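Local atomic coordinates of short-chain dehydrogenase/reductase SDR (PDB entry 5VA8), a protein that binds NADP in a Rossmann fold and probably catalyses NADP(H)-dependent oxidation or reduction of a substrate not yet identified. Residues E50-T55 with A69-I74; A22-L27 with I44-P49. All blocks are in the same frame, centred on the assembly; numbering follows the deposited sequence.

Overall arrangement
The chain enters the Rossmann fold through strand 17-20 and turns into the cofactor-binding loop that opens helix 26-37. Contact 2 brings residues 22-27 back against residues 44-49 and so closes the first beta-alpha-beta unit. Helix 49-63 follows at once, and contact 1 sets its first turns, residues 50-55, against residues 69-74, closing the second unit. The two contacts run in series, neither nested nor crossed, with centres about 5 Å apart. They meet where the chain leaves strand 67-71: Cys72 N lies 2.9 Å from Ala46 O of strand 41-46. Both line the NADP site: contact 2 at the diphosphate and 2'-phosphate, contact 1 at the adenine.

Contact 1: residues E50-T55 with A69-I74; sequences ETLDAT and AVACDI. With NAP (NADP nicotinamide-adenine-dinucleotide phosphate), chain E.
Leu52 holds CG anti to its backbone N (chi1 172°), which sends the branched end of the side chain from helix 50-55 down onto strand 69-71. The branch carbon CG lies 3.8 Å from Ala69 CB, with both methyls close to the same carbon. CD2 also reaches on along the strand. It rests over the peptide between Val70 and Ala71, 3.5 Å from Val70 O, and also meets Ala71 CB at 3.9 Å. The contact is apolar, and no hydrogen bond crosses it. Asp53 only skirts the edge, with OD1 4.4 Å from Ala69 CB. The helix and strand axes run antiparallel at 176°, 8.6 Å apart. This is the packing of a beta-alpha-beta crossover in a Rossmann fold: helix 49-63 leads from strand 41-46 to strand 67-71, the outermost strand on this side of the sheet within the chain. Leu52 also touches Ile44, so it covers both strands. Val70 points to the other side of the sheet and packs on Ala82 and Ala86 of helix 77-86. Beyond the strand the chain runs on to the adenine of NADP. Asp73 OD1 accepts a bond from the exocyclic amino group N6A of NADP at 3.0 Å. Ile74 N donates to ring nitrogen N1A of NADP at 3.0 Å, close to straight at 167°. Thr75 OG1 shares Asp73 OD1, and Ile74 CG2 lies 3.5 Å from NADP N1A.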
ATOM      1  N   GLU A  50      -4.821  -6.043  41.168  1.00 21.39           N
ATOM      2  CA  GLU A  50      -6.156  -6.588  41.400  1.00 24.44           C
ATOM      3  C   GLU A  50      -6.680  -7.331  40.173  1.00 22.93           C
ATOM      4  O   GLU A  50      -7.019  -8.519  40.242  1.00 23.01           O
ATOM      5  CB  GLU A  50      -7.134  -5.485  41.794  1.00 32.72           C
ATOM      6  CG  GLU A  50      -8.476  -6.065  42.240  1.00 44.19           C
ATOM      7  CD  GLU A  50      -9.587  -5.039  42.324  1.00 57.53           C
ATOM      8  OE1 GLU A  50      -9.376  -3.881  41.904  1.00 62.92           O
ATOM      9  OE2 GLU A  50     -10.679  -5.399  42.810  1.00 63.75           O
ATOM     10  N   THR A  51      -6.742  -6.642  39.032  1.00 20.51           N
ATOM     11  CA  THR A  51      -7.299  -7.267  37.841  1.00 18.38           C
ATOM     12  C   THR A  51      -6.330  -8.279  37.248  1.00 16.92           C
ATOM     13  O   THR A  51      -6.761  -9.295  36.690  1.00 17.92           O
ATOM     14  CB  THR A  51      -7.675  -6.199  36.807  1.00 22.73           C
ATOM     15  OG1 THR A  51      -8.634  -5.299  37.380  1.00 26.07           O
ATOM     16  CG2 THR A  51      -8.300  -6.841  35.579  1.00 23.07           C
ATOM     17  N   LEU A  52      -5.026  -8.029  37.386  1.00 16.62           N
ATOM     18  CA  LEU A  52      -4.028  -8.977  36.900  1.00 16.52           C
ATOM     19  C   LEU A  52      -4.187 -10.339  37.569  1.00 17.76           C
ATOM     20  O   LEU A  52      -4.207 -11.377  36.897  1.00 18.21           O
ATOM     21  CB  LEU A  52      -2.625  -8.418  37.146  1.00 15.34           C
ATOM     22  CG  LEU A  52      -1.476  -9.378  36.859  1.00 15.08           C
ATOM     23  CD1 LEU A  52      -1.361  -9.653  35.364  1.00 17.04           C
ATOM     24  CD2 LEU A  52      -0.167  -8.806  37.418  1.00 21.95           C
ATOM     25  N   ASP A  53      -4.277 -10.351  38.902  1.00 17.30           N
ATOM     26  CA  ASP A  53      -4.383 -11.612  39.630  1.00 17.33           C
ATOM     27  C   ASP A  53      -5.684 -12.329  39.305  1.00 19.32           C
ATOM     28  O   ASP A  53      -5.723 -13.561  39.234  1.00 20.43           O
ATOM     29  CB  ASP A  53      -4.290 -11.360  41.136  1.00 18.97           C
ATOM     30  CG  ASP A  53      -2.938 -10.825  41.561  1.00 20.68           C
ATOM     31  OD1 ASP A  53      -1.996 -10.864  40.745  1.00 22.33           O
ATOM     32  OD2 ASP A  53      -2.830 -10.371  42.723  1.00 24.22           O
ATOM     33  N   ALA A  54      -6.762 -11.573  39.112  1.00 18.52           N
ATOM     34  CA  ALA A  54      -8.050 -12.197  38.823  1.00 19.62           C
ATOM     35  C   ALA A  54      -8.047 -12.838  37.441  1.00 20.92           C
ATOM     36  O   ALA A  54      -8.485 -13.983  37.268  1.00 19.83           O
ATOM     37  CB  ALA A  54      -9.164 -11.158  38.943  1.00 22.13           C
ATOM     38  N   THR A  55      -7.539 -12.118  36.441  1.00 17.56           N
ATOM     39  CA  THR A  55      -7.441 -12.696  35.106  1.00 17.16           C
ATOM     40  C   THR A  55      -6.511 -13.904  35.097  1.00 18.55           C
ATOM     41  O   THR A  55      -6.789 -14.903  34.421  1.00 18.19           O
ATOM     42  CB  THR A  55      -6.974 -11.630  34.117  1.00 15.35           C
ATOM     43  OG1 THR A  55      -8.000 -10.634  34.004  1.00 17.54           O
ATOM     44  CG2 THR A  55      -6.701 -12.232  32.739  1.00 14.84           C
ATOM     45  N   ALA A  69       1.880 -14.255  36.485  1.00 19.38           N
ATOM     46  CA  ALA A  69       1.408 -12.879  36.472  1.00 17.24           C
ATOM     47  C   ALA A  69       2.549 -11.988  36.928  1.00 14.40           C
ATOM     48  O   ALA A  69       3.150 -12.239  37.977  1.00 19.09           O
ATOM     49  CB  ALA A  69       0.189 -12.704  37.385  1.00 20.34           C
ATOM     50  N   VAL A  70       2.861 -10.968  36.133  1.00 13.32           N
ATOM     51  CA  VAL A  70       3.896  -9.997  36.484  1.00 14.22           C
ATOM     52  C   VAL A  70       3.238  -8.630  36.567  1.00 13.48           C
ATOM     53  O   VAL A  70       2.694  -8.147  35.566  1.00 15.20           O
ATOM     54  CB  VAL A  70       5.036  -9.976  35.457  1.00 16.83           C
ATOM     55  CG1 VAL A  70       6.079  -8.933  35.850  1.00 18.57           C
ATOM     56  CG2 VAL A  70       5.664 -11.344  35.335  1.00 19.53           C
ATOM     57  N   ALA A  71       3.300  -8.006  37.747  1.00 14.78           N
ATOM     58  CA  ALA A  71       2.759  -6.660  37.945  1.00 14.32           C
ATOM     59  C   ALA A  71       3.860  -5.647  37.640  1.00 12.95           C
ATOM     60  O   ALA A  71       4.769  -5.442  38.446  1.00 15.06           O
ATOM     61  CB  ALA A  71       2.231  -6.491  39.368  1.00 15.28           C
ATOM     62  N   CYS A  72       3.777  -5.006  36.474  1.00 13.30           N
ATOM     63  CA  CYS A  72       4.788  -4.016  36.125  1.00 13.23           C
ATOM     64  C   CYS A  72       4.288  -3.173  34.962  1.00 13.81           C
ATOM     65  O   CYS A  72       3.346  -3.544  34.257  1.00 13.75           O
ATOM     66  CB  CYS A  72       6.121  -4.671  35.749  1.00 13.05           C
ATOM     67  SG  CYS A  72       6.048  -5.474  34.126  1.00 16.46           S
ATOM     68  N   ASP A  73       4.940  -2.023  34.793  1.00 14.18           N
ATOM     69  CA  ASP A  73       4.777  -1.165  33.626  1.00 13.47           C
ATOM     70  C   ASP A  73       5.747  -1.666  32.569  1.00 12.17           C
ATOM     71  O   ASP A  73       6.966  -1.538  32.725  1.00 13.80           O
ATOM     72  CB  ASP A  73       5.063   0.281  34.027  1.00 14.44           C
ATOM     73  CG  ASP A  73       4.856   1.271  32.902  1.00 15.08           C
ATOM     74  OD1 ASP A  73       4.847   0.875  31.723  1.00 13.83           O
ATOM     75  OD2 ASP A  73       4.732   2.471  33.219  1.00 16.20           O
ATOM     76  N   ILE A  74       5.210  -2.270  31.504  1.00 11.15           N
ATOM     77  CA  ILE A  74       6.055  -2.892  30.494  1.00 11.89           C
ATOM     78  C   ILE A  74       6.812  -1.862  29.668  1.00 13.59           C
ATOM     79  O   ILE A  74       7.739  -2.225  28.936  1.00 13.53           O
ATOM     80  CB  ILE A  74       5.187  -3.810  29.602  1.00 12.31           C
ATOM     81  CG1 ILE A  74       6.045  -4.815  28.835  1.00 13.98           C
ATOM     82  CG2 ILE A  74       4.343  -2.988  28.624  1.00 14.22           C
ATOM     83  CD1 ILE A  74       6.797  -5.783  29.728  1.00 15.98           C
TER
HETATM   84  PA  NAP E 301      -7.793  -2.179  27.604  1.00 16.95           P
HETATM   85  O1A NAP E 301      -9.039  -2.965  27.523  1.00 17.38           O
HETATM   86  O2A NAP E 301      -7.857  -0.915  28.436  1.00 19.64           O
HETATM   87  O5B NAP E 301      -6.665  -3.167  28.172  1.00 15.61           O
HETATM   88  C5B NAP E 301      -5.334  -2.665  28.358  1.00 14.30           C
HETATM   89  C4B NAP E 301      -4.586  -3.685  29.171  1.00 13.32           C
HETATM   90  O4B NAP E 301      -3.182  -3.353  29.150  1.00 15.40           O
HETATM   91  C3B NAP E 301      -4.967  -3.743  30.651  1.00 13.60           C
HETATM   92  O3B NAP E 301      -4.763  -5.061  31.139  1.00 13.40           O
HETATM   93  C2B NAP E 301      -3.964  -2.774  31.270  1.00 15.12           C
HETATM   94  O2B NAP E 301      -3.881  -3.019  32.693  1.00 14.77           O
HETATM   95  C1B NAP E 301      -2.715  -3.144  30.468  1.00 15.76           C
HETATM   96  N9A NAP E 301      -1.700  -2.098  30.403  1.00 15.08           N
HETATM   97  C8A NAP E 301      -1.851  -0.839  29.887  1.00 15.00           C
HETATM   98  N7A NAP E 301      -0.743  -0.136  29.855  1.00 15.86           N
HETATM   99  C5A NAP E 301       0.204  -0.991  30.398  1.00 14.06           C
HETATM  100  C6A NAP E 301       1.580  -0.839  30.660  1.00 14.78           C
HETATM  101  N6A NAP E 301       2.270   0.275  30.390  1.00 15.46           N
HETATM  102  N1A NAP E 301       2.233  -1.880  31.224  1.00 13.43           N
HETATM  103  C2A NAP E 301       1.545  -2.999  31.490  1.00 12.05           C
HETATM  104  N3A NAP E 301       0.248  -3.256  31.289  1.00 13.47           N
HETATM  105  C4A NAP E 301      -0.370  -2.205  30.742  1.00 13.44           C
HETATM  106  O3  NAP E 301      -7.286  -1.758  26.147  1.00 16.56           O
HETATM  107  PN  NAP E 301      -7.394  -2.459  24.712  1.00 14.58           P
HETATM  108  O1N NAP E 301      -7.195  -3.915  24.855  1.00 14.00           O
HETATM  109  O2N NAP E 301      -8.624  -1.961  24.060  1.00 16.54           O
HETATM  110  O5D NAP E 301      -6.134  -1.791  23.995  1.00 17.22           O
HETATM  111  C5D NAP E 301      -4.872  -2.481  23.895  1.00 17.65           C
HETATM  112  C4D NAP E 301      -4.032  -1.688  22.925  1.00 12.18           C
HETATM  113  O4D NAP E 301      -4.661  -1.728  21.623  1.00 12.69           O
HETATM  114  C3D NAP E 301      -3.857  -0.202  23.261  1.00 13.50           C
HETATM  115  O3D NAP E 301      -2.563   0.255  22.867  1.00 14.57           O
HETATM  116  C2D NAP E 301      -4.928   0.458  22.399  1.00 12.60           C
HETATM  117  O2D NAP E 301      -4.680   1.827  22.094  1.00 13.16           O
HETATM  118  C1D NAP E 301      -4.810  -0.419  21.156  1.00 12.74           C
HETATM  119  N1N NAP E 301      -5.999  -0.376  20.269  1.00 13.77           N
HETATM  120  C2N NAP E 301      -7.229  -0.562  20.779  1.00 14.94           C
HETATM  121  C3N NAP E 301      -8.323  -0.581  19.941  1.00 16.16           C
HETATM  122  C7N NAP E 301      -9.739  -0.794  20.382  1.00 15.02           C
HETATM  123  O7N NAP E 301     -10.664  -0.367  19.664  1.00 15.64           O
HETATM  124  N7N NAP E 301      -9.952  -1.312  21.588  1.00 13.86           N
HETATM  125  C4N NAP E 301      -8.105  -0.482  18.568  1.00 26.82           C
HETATM  126  C5N NAP E 301      -6.825  -0.277  18.081  1.00 16.99           C
HETATM  127  C6N NAP E 301      -5.780  -0.210  18.952  1.00 14.96           C
HETATM  128  P2B NAP E 301      -3.255  -1.924  33.697  1.00 15.21           P
HETATM  129  O1X NAP E 301      -1.790  -1.876  33.413  1.00 16.06           O
HETATM  130  O2X NAP E 301      -3.947  -0.589  33.421  1.00 14.89           O
HETATM  131  O3X NAP E 301      -3.602  -2.474  35.095  1.00 20.06           O

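Contact 2: residues A22-L27 with I44-P49; sequences AASKGL and IVARTP. With NAP (NADP nicotinamide-adenine-dinucleotide phosphate), chain E.
Oxygen O3X of the NADP 2'-phosphate is gripped three times: by Thr48 OG1 at 2.7 Å, by Thr48 N, and by a water that Ser24 OG and Thr48 O also hold. That water joins the two segments. With chi1 at -44°, Thr48 OG1 sits on the same side as its own amide, and both donate to O3X. Arg47 serves the other two phosphate oxygens. Its N and NE both donate to O1X, with NE at 2.7 Å and 165°, and NH2 donates to O2X. The phosphorus lies in the guanidinium plane at its edge, while N7A of the adenine lies over one face, offset toward the rim. These bonds are consistent with a preference for NADP over NAD. Ser24 OG accepts from ribose O3B of NADP at 2.7 Å and rests 3.5 Å from Ala46 CB. Further along the loop, Leu27 N binds O1N of the diphosphate at 2.8 Å, near the N-terminal end of helix 26-37. Gly26 CA passes close to O1A, in the glycine-rich loop of the SDR family. Across the segments Ala23 N donates to Val45 O at 2.9 Å, and Ala23 CB packs on Ile44 CG2. The loop starts alongside the C-terminal end of strand 41-46, which is bonded to strands 17-20 and 67-71, while helix 49-63 meets Ser24 and Lys25 through Thr51.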
ATOM      1  N   ALA A  22       0.505  -6.511  28.646  1.00 11.67           N
ATOM      2  CA  ALA A  22      -0.649  -5.633  28.823  1.00 13.05           C
ATOM      3  C   ALA A  22      -1.945  -6.423  28.629  1.00 14.01           C
ATOM      4  O   ALA A  22      -2.759  -6.159  27.735  1.00 12.88           O
ATOM      5  CB  ALA A  22      -0.547  -4.430  27.883  1.00 11.82           C
ATOM      6  N   ALA A  23      -2.123  -7.414  29.503  1.00 13.58           N
ATOM      7  CA  ALA A  23      -3.032  -8.506  29.170  1.00 13.68           C
ATOM      8  C   ALA A  23      -3.932  -8.915  30.331  1.00 14.89           C
ATOM      9  O   ALA A  23      -4.457 -10.037  30.330  1.00 15.65           O
ATOM     10  CB  ALA A  23      -2.229  -9.718  28.669  1.00 14.19           C
ATOM     11  N   SER A  24      -4.156  -8.044  31.316  1.00 13.00           N
ATOM     12  CA  SER A  24      -5.184  -8.376  32.293  1.00 12.97           C
ATOM     13  C   SER A  24      -6.581  -8.055  31.777  1.00 15.06           C
ATOM     14  O   SER A  24      -7.561  -8.560  32.336  1.00 17.14           O
ATOM     15  CB  SER A  24      -4.918  -7.656  33.625  1.00 16.28           C
ATOM     16  OG  SER A  24      -5.168  -6.260  33.547  1.00 16.73           O
ATOM     17  N   LYS A  25      -6.680  -7.246  30.717  1.00 15.97           N
ATOM     18  CA  LYS A  25      -7.950  -6.825  30.136  1.00 14.38           C
ATOM     19  C   LYS A  25      -7.814  -6.753  28.622  1.00 15.08           C
ATOM     20  O   LYS A  25      -6.710  -6.733  28.076  1.00 15.45           O
ATOM     21  CB  LYS A  25      -8.391  -5.446  30.659  1.00 16.94           C
ATOM     22  CG  LYS A  25      -8.449  -5.348  32.176  1.00 20.51           C
ATOM     23  CD  LYS A  25      -8.485  -3.893  32.630  1.00 30.29           C
ATOM     24  CE  LYS A  25      -9.627  -3.143  31.978  1.00 39.61           C
ATOM     25  NZ  LYS A  25      -9.698  -1.706  32.387  1.00 42.80           N
ATOM     26  N   GLY A  26      -8.971  -6.704  27.956  1.00 16.75           N
ATOM     27  CA  GLY A  26      -9.040  -6.247  26.567  1.00 15.12           C
ATOM     28  C   GLY A  26      -8.384  -7.190  25.573  1.00 15.79           C
ATOM     29  O   GLY A  26      -8.420  -8.419  25.711  1.00 15.94           O
ATOM     30  N   LEU A  27      -7.772  -6.590  24.545  1.00 13.89           N
ATOM     31  CA  LEU A  27      -7.173  -7.373  23.466  1.00 14.94           C
ATOM     32  C   LEU A  27      -6.040  -8.251  23.971  1.00 15.59           C
ATOM     33  O   LEU A  27      -5.892  -9.398  23.529  1.00 14.13           O
ATOM     34  CB  LEU A  27      -6.659  -6.454  22.366  1.00 15.71           C
ATOM     35  CG  LEU A  27      -7.718  -5.560  21.739  1.00 15.16           C
ATOM     36  CD1 LEU A  27      -7.085  -4.710  20.662  1.00 15.11           C
ATOM     37  CD2 LEU A  27      -8.856  -6.403  21.171  1.00 16.64           C
ATOM     38  N   ILE A  44       1.389 -13.250  31.821  1.00 15.40           N
ATOM     39  CA  ILE A  44       0.621 -12.046  31.516  1.00 12.44           C
ATOM     40  C   ILE A  44       1.139 -10.899  32.372  1.00 12.27           C
ATOM     41  O   ILE A  44       1.488 -11.080  33.547  1.00 14.47           O
ATOM     42  CB  ILE A  44      -0.902 -12.235  31.693  1.00 13.23           C
ATOM     43  CG1 ILE A  44      -1.278 -12.681  33.103  1.00 15.49           C
ATOM     44  CG2 ILE A  44      -1.439 -13.245  30.670  1.00 15.18           C
ATOM     45  CD1 ILE A  44      -2.801 -12.696  33.315  1.00 17.05           C
ATOM     46  N   VAL A  45       1.200  -9.719  31.764  1.00 14.10           N
ATOM     47  CA  VAL A  45       1.797  -8.528  32.359  1.00 14.00           C
ATOM     48  C   VAL A  45       0.750  -7.425  32.404  1.00 13.92           C
ATOM     49  O   VAL A  45       0.075  -7.163  31.399  1.00 14.46           O
ATOM     50  CB  VAL A  45       3.024  -8.060  31.553  1.00 14.75           C
ATOM     51  CG1 VAL A  45       3.589  -6.796  32.158  1.00 18.02           C
ATOM     52  CG2 VAL A  45       4.104  -9.160  31.503  1.00 15.91           C
ATOM     53  N   ALA A  46       0.614  -6.777  33.562  1.00 12.08           N
ATOM     54  CA  ALA A  46      -0.202  -5.575  33.676  1.00 12.07           C
ATOM     55  C   ALA A  46       0.271  -4.798  34.897  1.00 12.91           C
ATOM     56  O   ALA A  46       0.970  -5.337  35.755  1.00 15.61           O
ATOM     57  CB  ALA A  46      -1.699  -5.900  33.785  1.00 15.24           C
ATOM     58  N   ARG A  47      -0.135  -3.530  34.976  1.00 13.88           N
ATOM     59  CA  ARG A  47       0.348  -2.686  36.064  1.00 15.52           C
ATOM     60  C   ARG A  47      -0.407  -2.931  37.364  1.00 17.40           C
ATOM     61  O   ARG A  47       0.203  -2.936  38.441  1.00 18.13           O
ATOM     62  CB  ARG A  47       0.254  -1.214  35.667  1.00 14.20           C
ATOM     63  CG  ARG A  47       1.198  -0.852  34.514  1.00 16.69           C
ATOM     64  CD  ARG A  47       0.863   0.510  33.923  1.00 16.86           C
ATOM     65  NE  ARG A  47      -0.495   0.536  33.381  1.00 15.45           N
ATOM     66  CZ  ARG A  47      -1.015   1.572  32.731  1.00 21.41           C
ATOM     67  NH1 ARG A  47      -0.287   2.662  32.525  1.00 22.98           N
ATOM     68  NH2 ARG A  47      -2.263   1.523  32.287  1.00 18.64           N
ATOM     69  N   THR A  48      -1.725  -3.131  37.298  1.00 15.42           N
ATOM     70  CA  THR A  48      -2.535  -3.123  38.509  1.00 16.60           C
ATOM     71  C   THR A  48      -2.756  -4.540  39.013  1.00 16.68           C
ATOM     72  O   THR A  48      -3.345  -5.357  38.293  1.00 17.98           O
ATOM     73  CB  THR A  48      -3.873  -2.439  38.240  1.00 18.39           C
ATOM     74  OG1 THR A  48      -3.648  -1.248  37.477  1.00 21.26           O
ATOM     75  CG2 THR A  48      -4.549  -2.071  39.548  1.00 19.91           C
ATOM     76  N   PRO A  49      -2.320  -4.875  40.232  1.00 17.59           N
ATOM     77  CA  PRO A  49      -2.419  -6.276  40.686  1.00 17.89           C
ATOM     78  C   PRO A  49      -3.827  -6.835  40.752  1.00 21.99           C
ATOM     79  O   PRO A  49      -4.010  -8.018  40.444  1.00 20.10           O
ATOM     80  CB  PRO A  49      -1.774  -6.229  42.079  1.00 19.37           C
ATOM     81  CG  PRO A  49      -0.776  -5.108  41.969  1.00 19.95           C
ATOM     82  CD  PRO A  49      -1.480  -4.061  41.127  1.00 18.41           C
TER
HETATM   83  PA  NAP E 301      -7.793  -2.179  27.604  1.00 16.95           P
HETATM   84  O1A NAP E 301      -9.039  -2.965  27.523  1.00 17.38           O
HETATM   85  O2A NAP E 301      -7.857  -0.915  28.436  1.00 19.64           O
HETATM   86  O5B NAP E 301      -6.665  -3.167  28.172  1.00 15.61           O
HETATM   87  C5B NAP E 301      -5.334  -2.665  28.358  1.00 14.30           C
HETATM   88  C4B NAP E 301      -4.586  -3.685  29.171  1.00 13.32           C
HETATM   89  O4B NAP E 301      -3.182  -3.353  29.150  1.00 15.40           O
HETATM   90  C3B NAP E 301      -4.967  -3.743  30.651  1.00 13.60           C
HETATM   91  O3B NAP E 301      -4.763  -5.061  31.139  1.00 13.40           O
HETATM   92  C2B NAP E 301      -3.964  -2.774  31.270  1.00 15.12           C
HETATM   93  O2B NAP E 301      -3.881  -3.019  32.693  1.00 14.77           O
HETATM   94  C1B NAP E 301      -2.715  -3.144  30.468  1.00 15.76           C
HETATM   95  N9A NAP E 301      -1.700  -2.098  30.403  1.00 15.08           N
HETATM   96  C8A NAP E 301      -1.851  -0.839  29.887  1.00 15.00           C
HETATM   97  N7A NAP E 301      -0.743  -0.136  29.855  1.00 15.86           N
HETATM   98  C5A NAP E 301       0.204  -0.991  30.398  1.00 14.06           C
HETATM   99  C6A NAP E 301       1.580  -0.839  30.660  1.00 14.78           C
HETATM  100  N6A NAP E 301       2.270   0.275  30.390  1.00 15.46           N
HETATM  101  N1A NAP E 301       2.233  -1.880  31.224  1.00 13.43           N
HETATM  102  C2A NAP E 301       1.545  -2.999  31.490  1.00 12.05           C
HETATM  103  N3A NAP E 301       0.248  -3.256  31.289  1.00 13.47           N
HETATM  104  C4A NAP E 301      -0.370  -2.205  30.742  1.00 13.44           C
HETATM  105  O3  NAP E 301      -7.286  -1.758  26.147  1.00 16.56           O
HETATM  106  PN  NAP E 301      -7.394  -2.459  24.712  1.00 14.58           P
HETATM  107  O1N NAP E 301      -7.195  -3.915  24.855  1.00 14.00           O
HETATM  108  O2N NAP E 301      -8.624  -1.961  24.060  1.00 16.54           O
HETATM  109  O5D NAP E 301      -6.134  -1.791  23.995  1.00 17.22           O
HETATM  110  C5D NAP E 301      -4.872  -2.481  23.895  1.00 17.65           C
HETATM  111  C4D NAP E 301      -4.032  -1.688  22.925  1.00 12.18           C
HETATM  112  O4D NAP E 301      -4.661  -1.728  21.623  1.00 12.69           O
HETATM  113  C3D NAP E 301      -3.857  -0.202  23.261  1.00 13.50           C
HETATM  114  O3D NAP E 301      -2.563   0.255  22.867  1.00 14.57           O
HETATM  115  C2D NAP E 301      -4.928   0.458  22.399  1.00 12.60           C
HETATM  116  O2D NAP E 301      -4.680   1.827  22.094  1.00 13.16           O
HETATM  117  C1D NAP E 301      -4.810  -0.419  21.156  1.00 12.74           C
HETATM  118  N1N NAP E 301      -5.999  -0.376  20.269  1.00 13.77           N
HETATM  119  C2N NAP E 301      -7.229  -0.562  20.779  1.00 14.94           C
HETATM  120  C3N NAP E 301      -8.323  -0.581  19.941  1.00 16.16           C
HETATM  121  C7N NAP E 301      -9.739  -0.794  20.382  1.00 15.02           C
HETATM  122  O7N NAP E 301     -10.664  -0.367  19.664  1.00 15.64           O
HETATM  123  N7N NAP E 301      -9.952  -1.312  21.588  1.00 13.86           N
HETATM  124  C4N NAP E 301      -8.105  -0.482  18.568  1.00 26.82           C
HETATM  125  C5N NAP E 301      -6.825  -0.277  18.081  1.00 16.99           C
HETATM  126  C6N NAP E 301      -5.780  -0.210  18.952  1.00 14.96           C
HETATM  127  P2B NAP E 301      -3.255  -1.924  33.697  1.00 15.21           P
HETATM  128  O1X NAP E 301      -1.790  -1.876  33.413  1.00 16.06           O
HETATM  129  O2X NAP E 301      -3.947  -0.589  33.421  1.00 14.89           O
HETATM  130  O3X NAP E 301      -3.602  -2.474  35.095  1.00 20.06           O
HETATM  131  O   HOH W   1      -4.382  -4.911  35.729  1.00 18.50           O